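Side-chain contacts in amidohydrolase 3 domain-containing protein (Pyrococcus horikoshii, PDB 3IGH), which is uncharacterised but probably hydrolyses carbon-nitrogen bonds other than peptide bonds: residues Y12-F15 / N16-K19; V39-K42 / I43-S47; Q347-R350 / V351-K355; A439-S442 / Y443-S447. All coordinates share one frame; numbering follows the deposited sequence.

Contact 1 of 4, residues Y12-F15 / N16-K19. With SO4 (sulfate ion), chain N.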
# COMPACT_ATOMS: atom_id res chain seq x y z
N TYR A 12 -21.76 -23.12 -2.96
CA TYR A 12 -21.19 -23.44 -1.64
C TYR A 12 -20.53 -22.19 -1.09
O TYR A 12 -19.62 -21.65 -1.71
CB TYR A 12 -20.16 -24.57 -1.76
CG TYR A 12 -20.77 -25.92 -2.07
CD1 TYR A 12 -21.24 -26.74 -1.05
CD2 TYR A 12 -20.90 -26.37 -3.39
CE1 TYR A 12 -21.81 -27.98 -1.33
CE2 TYR A 12 -21.47 -27.60 -3.68
CZ TYR A 12 -21.92 -28.40 -2.64
OH TYR A 12 -22.49 -29.63 -2.89
N THR A 13 -20.99 -21.74 0.07
CA THR A 13 -20.44 -20.53 0.68
C THR A 13 -19.43 -20.87 1.76
O THR A 13 -18.62 -20.03 2.13
CB THR A 13 -21.53 -19.62 1.29
OG1 THR A 13 -22.11 -20.25 2.44
CG2 THR A 13 -22.61 -19.29 0.27
N SER A 14 -19.50 -22.10 2.28
CA SER A 14 -18.63 -22.55 3.36
C SER A 14 -18.56 -24.07 3.32
O SER A 14 -19.52 -24.73 2.91
CB SER A 14 -19.18 -22.06 4.71
OG SER A 14 -18.36 -22.47 5.78
N PHE A 15 -17.42 -24.63 3.73
CA PHE A 15 -17.26 -26.09 3.74
C PHE A 15 -17.29 -26.67 5.15
O PHE A 15 -17.85 -27.74 5.37
CB PHE A 15 -15.98 -26.51 3.00
CG PHE A 15 -16.05 -26.35 1.51
CD1 PHE A 15 -16.88 -27.17 0.74
CD2 PHE A 15 -15.28 -25.40 0.86
CE1 PHE A 15 -16.96 -27.03 -0.64
CE2 PHE A 15 -15.34 -25.25 -0.53
CZ PHE A 15 -16.18 -26.06 -1.28
N ASN A 16 -16.67 -25.97 6.10
CA ASN A 16 -16.75 -26.28 7.53
C ASN A 16 -17.25 -25.05 8.28
O ASN A 16 -16.46 -24.14 8.54
CB ASN A 16 -15.38 -26.67 8.10
CG ASN A 16 -14.95 -28.09 7.72
OD1 ASN A 16 -15.65 -28.80 7.00
ND2 ASN A 16 -13.79 -28.49 8.22
N PRO A 17 -18.56 -24.99 8.61
CA PRO A 17 -19.64 -25.95 8.36
C PRO A 17 -20.14 -25.88 6.92
O PRO A 17 -19.96 -24.86 6.27
CB PRO A 17 -20.76 -25.47 9.31
CG PRO A 17 -20.18 -24.34 10.11
CD PRO A 17 -19.06 -23.80 9.30
N LEU A 18 -20.75 -26.95 6.43
CA LEU A 18 -21.23 -26.95 5.06
C LEU A 18 -22.45 -26.04 4.93
O LEU A 18 -23.45 -26.23 5.63
CB LEU A 18 -21.55 -28.37 4.59
CG LEU A 18 -21.91 -28.50 3.11
CD1 LEU A 18 -20.68 -28.35 2.22
CD2 LEU A 18 -22.59 -29.82 2.87
N LYS A 19 -22.34 -25.02 4.08
CA LYS A 19 -23.46 -24.12 3.79
C LYS A 19 -23.61 -23.93 2.28
O LYS A 19 -22.64 -23.63 1.58
CB LYS A 19 -23.27 -22.74 4.45
CG LYS A 19 -23.10 -22.74 5.96
CD LYS A 19 -23.22 -21.31 6.50
CE LYS A 19 -22.67 -21.18 7.92
NZ LYS A 19 -23.47 -21.93 8.94
S SO4 N . -21.51 -29.53 8.91
O1 SO4 N . -22.44 -30.62 9.21
O2 SO4 N . -20.62 -29.95 7.84
O3 SO4 N . -22.27 -28.36 8.49
O4 SO4 N . -20.74 -29.20 10.11
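A classic beta bulge opens the turn between strand 10-14 and strand 19-21, with T13 and S14 both facing K19. T13 N gives its hydrogen to K19 O at 2.9 Å, and K19 N returns one to S14 O at 3.1 Å; this second bond is almost straight at the hydrogen (171°), yet its donor stands well above the carbonyl plane. A first torsion of -179° turns OG away from the S14 nitrogen, and the hydroxyl bridges the loop to P17 O at 2.9 Å, donating in the plane of that carbonyl; K458 NZ is its other partner. P17 itself follows a cis peptide bond, which probably helps the chain turn back between the two antiparallel strands. T13 OG1 lies 3.4 Å from K19 CB, where the two side chains cross. On the apolar side one methyl of L18, CD1, meets the ring of Y12 at CD1, 3.7 Å away, and comes more loosely to F15 CD1 at 4.2 Å. Beyond L18 the F15 ring packs on L440 and T444 of helix 436-450, and F15 CB on H441. At the outer bend, L18 N is bonded to O3 of a sulfate at 2.9 Å and more weakly to its O2. K437 NZ holds the same ion, probably left from crystallisation, and also bonds F15 O and N16 OD1, while N16 ND2 turns to D438.

Contact 2 of 4, residues V39-K42 / I43-S47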
# COMPACT_ATOMS: atom_id res chain seq x y z
N VAL A 39 -34.59 -13.85 -4.40
CA VAL A 39 -34.26 -12.65 -3.63
C VAL A 39 -33.05 -11.92 -4.24
O VAL A 39 -33.07 -10.70 -4.41
CB VAL A 39 -34.00 -12.98 -2.14
CG1 VAL A 39 -33.69 -11.73 -1.34
CG2 VAL A 39 -35.21 -13.69 -1.55
N ALA A 40 -32.03 -12.70 -4.61
CA ALA A 40 -30.82 -12.17 -5.25
C ALA A 40 -31.14 -11.44 -6.55
O ALA A 40 -30.65 -10.33 -6.77
CB ALA A 40 -29.81 -13.30 -5.50
N LYS A 41 -31.97 -12.06 -7.39
CA LYS A 41 -32.39 -11.49 -8.67
C LYS A 41 -33.20 -10.21 -8.48
O LYS A 41 -33.04 -9.25 -9.24
CB LYS A 41 -33.19 -12.53 -9.49
CG LYS A 41 -33.60 -12.08 -10.90
CD LYS A 41 -33.99 -13.25 -11.80
CE LYS A 41 -35.31 -13.91 -11.39
NZ LYS A 41 -36.51 -13.15 -11.84
N LYS A 42 -34.03 -10.19 -7.44
CA LYS A 42 -34.88 -9.05 -7.11
C LYS A 42 -34.06 -7.83 -6.70
O LYS A 42 -34.35 -6.72 -7.14
CB LYS A 42 -35.86 -9.43 -5.99
CG LYS A 42 -36.98 -8.43 -5.77
CD LYS A 42 -38.01 -8.94 -4.76
CE LYS A 42 -38.89 -10.04 -5.34
NZ LYS A 42 -39.95 -10.47 -4.38
N ILE A 43 -33.05 -8.06 -5.86
CA ILE A 43 -32.13 -7.02 -5.41
C ILE A 43 -31.47 -6.32 -6.60
O ILE A 43 -31.49 -5.09 -6.70
CB ILE A 43 -31.06 -7.60 -4.42
CG1 ILE A 43 -31.71 -7.95 -3.08
CG2 ILE A 43 -29.92 -6.61 -4.18
CD1 ILE A 43 -30.92 -8.97 -2.26
N VAL A 44 -30.94 -7.11 -7.53
CA VAL A 44 -30.21 -6.59 -8.69
C VAL A 44 -31.14 -5.98 -9.74
O VAL A 44 -30.73 -5.12 -10.53
CB VAL A 44 -29.25 -7.66 -9.27
CG1 VAL A 44 -28.56 -7.20 -10.54
CG2 VAL A 44 -28.19 -8.00 -8.23
N GLU A 45 -32.41 -6.39 -9.74
CA GLU A 45 -33.42 -5.77 -10.60
C GLU A 45 -33.75 -4.35 -10.14
O GLU A 45 -33.85 -3.44 -10.97
CB GLU A 45 -34.68 -6.63 -10.67
CG GLU A 45 -34.61 -7.67 -11.78
CD GLU A 45 -35.64 -8.79 -11.65
OE1 GLU A 45 -36.36 -8.84 -10.63
OE2 GLU A 45 -35.72 -9.62 -12.58
N LEU A 46 -33.89 -4.17 -8.83
CA LEU A 46 -34.16 -2.87 -8.23
C LEU A 46 -32.97 -1.91 -8.36
O LEU A 46 -33.15 -0.74 -8.72
CB LEU A 46 -34.52 -3.02 -6.75
CG LEU A 46 -35.83 -3.72 -6.35
CD1 LEU A 46 -35.79 -4.09 -4.87
CD2 LEU A 46 -37.05 -2.86 -6.66
N SER A 47 -31.78 -2.43 -8.09
CA SER A 47 -30.54 -1.65 -8.13
C SER A 47 -30.10 -1.35 -9.55
O SER A 47 -29.48 -0.32 -9.81
CB SER A 47 -29.41 -2.39 -7.41
OG SER A 47 -29.52 -2.26 -6.00
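K41 and E45, one helical turn apart, make the charged part of this contact: K41 NZ lies 3.7 Å from E45 OE2, a long salt bridge. The lysine chain bends at chi3 (70°) and again at chi4, which turns the ammonium aside at the end of the chain, and E45 OE2 also rests 3.7 Å from K41 CG. E38 gives the ammonium a second, weak ion-pair partner. With K41 trimmed to an alanine, the ammonium and the methylenes would be gone, and the E45 carboxylate, without this positive mate, would probably be freer to turn.

Among apolar groups, V39 CG1 meets I43 CD1 at 4.0 Å as the two branches pass at a slant. This is helix 37-47, laid against a small mixed sheet: V39, A40 and I43 pack on Y33, and V44 on L3, A5, V25 and I51.

The backbone bonds are those of an alpha helix: I43 N donates to V39 O at 3.0 Å, E45 N to K41 O and L46 N to K42 O, whereas V44 N to A40 O is weak. At the dimer interface, K42 packs on L46 and I43 on S47 of the second subunit, and the reverse pairs, L46 on its K42 and S47 on its I43, complete the meeting.

Contact 3 of 4, residues Q347-R350 / V351-K355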
# COMPACT_ATOMS: atom_id res chain seq x y z
N GLN A 347 4.57 -32.16 20.81
CA GLN A 347 4.56 -30.86 20.15
C GLN A 347 3.16 -30.41 19.74
O GLN A 347 2.94 -29.22 19.50
CB GLN A 347 5.48 -30.89 18.93
CG GLN A 347 6.95 -30.89 19.28
CD GLN A 347 7.83 -31.03 18.08
OE1 GLN A 347 7.57 -31.85 17.20
NE2 GLN A 347 8.89 -30.23 18.02
N LEU A 348 2.22 -31.36 19.66
CA LEU A 348 0.83 -31.08 19.32
C LEU A 348 0.17 -30.13 20.32
O LEU A 348 -0.51 -29.19 19.93
CB LEU A 348 0.02 -32.37 19.20
CG LEU A 348 0.26 -33.28 17.99
CD1 LEU A 348 -0.43 -34.62 18.19
CD2 LEU A 348 -0.21 -32.63 16.69
N GLU A 349 0.40 -30.37 21.61
CA GLU A 349 -0.17 -29.52 22.65
C GLU A 349 0.51 -28.15 22.69
O GLU A 349 -0.14 -27.14 22.98
CB GLU A 349 -0.08 -30.21 24.02
CG GLU A 349 -0.98 -29.61 25.12
CD GLU A 349 -2.48 -29.77 24.84
OE1 GLU A 349 -3.26 -28.93 25.33
OE2 GLU A 349 -2.88 -30.74 24.15
N ARG A 350 1.80 -28.11 22.37
CA ARG A 350 2.52 -26.84 22.33
C ARG A 350 2.04 -25.97 21.16
O ARG A 350 1.81 -24.77 21.33
CB ARG A 350 4.03 -27.06 22.27
CG ARG A 350 4.79 -25.79 22.57
CD ARG A 350 6.27 -26.03 22.72
NE ARG A 350 6.92 -24.76 23.00
CZ ARG A 350 8.18 -24.47 22.68
NH1 ARG A 350 8.68 -23.28 22.99
NH2 ARG A 350 8.93 -25.36 22.05
N VAL A 351 1.84 -26.60 20.00
CA VAL A 351 1.22 -25.94 18.84
C VAL A 351 -0.15 -25.35 19.22
O VAL A 351 -0.43 -24.18 18.94
CB VAL A 351 1.10 -26.92 17.62
CG1 VAL A 351 0.09 -26.42 16.58
CG2 VAL A 351 2.47 -27.14 16.97
N LYS A 352 -0.96 -26.15 19.91
CA LYS A 352 -2.28 -25.72 20.38
C LYS A 352 -2.18 -24.51 21.32
O LYS A 352 -2.89 -23.52 21.13
CB LYS A 352 -3.00 -26.87 21.09
CG LYS A 352 -4.43 -26.55 21.51
CD LYS A 352 -5.09 -27.74 22.17
CE LYS A 352 -6.57 -27.48 22.40
NZ LYS A 352 -7.27 -28.71 22.86
N ASN A 353 -1.30 -24.61 22.31
CA ASN A 353 -1.15 -23.57 23.33
C ASN A 353 -0.64 -22.24 22.80
O ASN A 353 -1.07 -21.18 23.27
CB ASN A 353 -0.27 -24.07 24.47
CG ASN A 353 -0.96 -25.16 25.31
OD1 ASN A 353 -2.19 -25.26 25.33
ND2 ASN A 353 -0.16 -25.97 25.99
N LEU A 354 0.26 -22.28 21.81
CA LEU A 354 0.82 -21.06 21.23
C LEU A 354 -0.06 -20.46 20.14
O LEU A 354 0.22 -19.37 19.65
CB LEU A 354 2.24 -21.31 20.69
CG LEU A 354 3.30 -21.66 21.74
CD1 LEU A 354 4.61 -22.08 21.08
CD2 LEU A 354 3.54 -20.51 22.69
N LYS A 355 -1.10 -21.20 19.75
CA LYS A 355 -2.09 -20.73 18.78
C LYS A 355 -1.48 -20.43 17.40
O LYS A 355 -1.94 -19.53 16.70
CB LYS A 355 -2.85 -19.50 19.32
CG LYS A 355 -3.72 -19.77 20.55
CD LYS A 355 -4.41 -18.49 21.00
CE LYS A 355 -5.71 -18.78 21.74
NZ LYS A 355 -5.48 -19.27 23.12
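Side chains one turn apart meet along the last two turns of helix 345-354, which lies between helices 318-331 and 386-392. R350 and L354 run side by side in the same direction, with L354 CD1 4.0 Å from R350 CG and equally 4.0 Å from NE. The arginine leaves with CG anti to its nitrogen (chi1 -166°) and stays extended as far as NE, and this straight arm carries the guanidinium to D326 and E329 of helix 318-331, both salt-bridged through NH1. L354 follows it onto L325 and E329 of that neighbour. The helix links strands 336-337 and 357-360 in a beta-alpha-beta unit, as expected of the TIM-barrel clan of amidohydrolases. On its other flank V351 packs on V392 and A393, and L348 on L389 and V392.

The exposed ridge is more loosely made. E349 folds back at chi2 (66°), bringing OE1 to 3.8 Å from K352 CD as the two chains lie alongside; K352 NZ, though oppositely charged, stays 4.7 Å from E349 OE1. The amide of N353 crosses E349 with its plane 72° from the carboxylate and N353 ND2 3.8 Å from E349 CG. Backbone bonds run on regularly to L354 N, which donates to R350 O at 3.0 Å. The helix then ends in a Schellman motif: K355 takes positive phi, and its N bonds K352 O at 3.2 Å and, weakly, V351 O.

Contact 4 of 4, residues A439-S442 / Y443-S447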
# COMPACT_ATOMS: atom_id res chain seq x y z
N ALA A 439 -10.60 -31.09 3.29
CA ALA A 439 -9.56 -30.71 2.33
C ALA A 439 -9.89 -29.40 1.62
O ALA A 439 -9.02 -28.52 1.49
CB ALA A 439 -9.29 -31.85 1.33
N LEU A 440 -11.14 -29.27 1.16
CA LEU A 440 -11.57 -28.04 0.48
C LEU A 440 -11.62 -26.85 1.42
O LEU A 440 -11.26 -25.74 1.04
CB LEU A 440 -12.91 -28.24 -0.26
CG LEU A 440 -12.85 -29.28 -1.38
CD1 LEU A 440 -14.20 -29.40 -2.09
CD2 LEU A 440 -11.73 -29.01 -2.41
N HIS A 441 -12.05 -27.08 2.66
CA HIS A 441 -12.02 -26.05 3.70
C HIS A 441 -10.59 -25.55 3.94
O HIS A 441 -10.37 -24.34 4.04
CB HIS A 441 -12.62 -26.58 5.00
CG HIS A 441 -12.46 -25.65 6.17
ND1 HIS A 441 -13.31 -24.59 6.39
CD2 HIS A 441 -11.55 -25.62 7.17
CE1 HIS A 441 -12.94 -23.95 7.49
NE2 HIS A 441 -11.87 -24.55 7.97
N SER A 442 -9.63 -26.48 4.04
CA SER A 442 -8.23 -26.13 4.30
C SER A 442 -7.61 -25.36 3.15
O SER A 442 -6.79 -24.47 3.36
CB SER A 442 -7.40 -27.38 4.60
OG SER A 442 -7.84 -28.02 5.79
N TYR A 443 -8.05 -25.67 1.93
CA TYR A 443 -7.54 -25.05 0.72
C TYR A 443 -8.26 -23.74 0.34
O TYR A 443 -7.97 -23.13 -0.69
CB TYR A 443 -7.67 -26.05 -0.43
CG TYR A 443 -6.48 -26.14 -1.35
CD1 TYR A 443 -6.18 -27.33 -1.99
CD2 TYR A 443 -5.66 -25.03 -1.61
CE1 TYR A 443 -5.10 -27.44 -2.86
CE2 TYR A 443 -4.57 -25.13 -2.47
CZ TYR A 443 -4.29 -26.34 -3.10
OH TYR A 443 -3.22 -26.47 -3.96
N THR A 444 -9.23 -23.33 1.16
CA THR A 444 -9.94 -22.08 0.89
C THR A 444 -9.87 -21.18 2.13
O THR A 444 -8.96 -20.34 2.25
CB THR A 444 -11.41 -22.32 0.41
OG1 THR A 444 -12.10 -23.13 1.38
CG2 THR A 444 -11.43 -23.03 -0.94
N TYR A 445 -10.80 -21.38 3.07
CA TYR A 445 -10.83 -20.58 4.29
C TYR A 445 -9.62 -20.84 5.19
O TYR A 445 -9.10 -19.91 5.81
CB TYR A 445 -12.14 -20.80 5.05
CG TYR A 445 -12.35 -19.92 6.27
CD1 TYR A 445 -12.62 -18.56 6.14
CD2 TYR A 445 -12.32 -20.47 7.55
CE1 TYR A 445 -12.83 -17.76 7.27
CE2 TYR A 445 -12.53 -19.69 8.68
CZ TYR A 445 -12.79 -18.34 8.53
OH TYR A 445 -13.00 -17.57 9.65
N GLY A 446 -9.16 -22.09 5.24
CA GLY A 446 -8.00 -22.47 6.06
C GLY A 446 -6.77 -21.69 5.63
O GLY A 446 -6.13 -21.03 6.44
N SER A 447 -6.48 -21.73 4.33
CA SER A 447 -5.37 -20.98 3.74
C SER A 447 -5.46 -19.46 3.93
O SER A 447 -4.46 -18.80 4.20
CB SER A 447 -5.27 -21.30 2.26
OG SER A 447 -4.57 -22.51 2.05
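A439 O receives Y443 N at 3.0 Å, the normal bond of an alpha turn, and Y443 N leans weakly toward L440 O as well. L440 O has a firmer donor in the hydroxyl of T444, OG1, at 2.8 Å. OG1 is placed for this by a first torsion of 56°, which sets it between the nitrogen and carbonyl carbon of T444. A valine in place of T444 has no hydroxyl to give, and L440 O, met only weakly by Y443 N, would probably be held much less firmly.

H441 O comes next and takes two hydrogens, from G446 N at 2.8 Å and from T444 N at 3.3 Å, the latter from high above the carbonyl plane. The i to i+5 bond to G446 marks a wider pi-type turn within helix 436-450, whose side chains reach strand 58-68 through L440, T444 and S447. G446 suits this turn, since a beta carbon there would clash with S442 CA.

The imidazole of H441 lies alongside Y445, its CE1 at the edge of the tyrosine ring, 3.5 Å from CD2, with the planes 49° apart. Y445 in turn makes a cation-pi contact with K458. S442 O accepts weakly from S447 N at 2.9 Å, while S442 OG bonds back to D438 O and S447 OG to F64 O.

From the N terminus the four contacts come strictly in series, each a local one, so none nests in or crosses another. Contact 1 closes the tight turn joining strands 10-14 and 19-21. Contact 2 follows on the helix packed on the small N-terminal sheet, at the dimer interface, its centre about 24 Å from that of contact 1. Much later, contact 3 ends the helix between strands 336-337 and 357-360, and contact 4 sits in helix 436-450, their nearest atoms about 11 Å apart. Contacts 1 and 4 do touch: N16 CB reaches H441 ND1 at 3.4 Å, and F15 packs on L440, tying the N-terminal turn to a helix close to the C terminus.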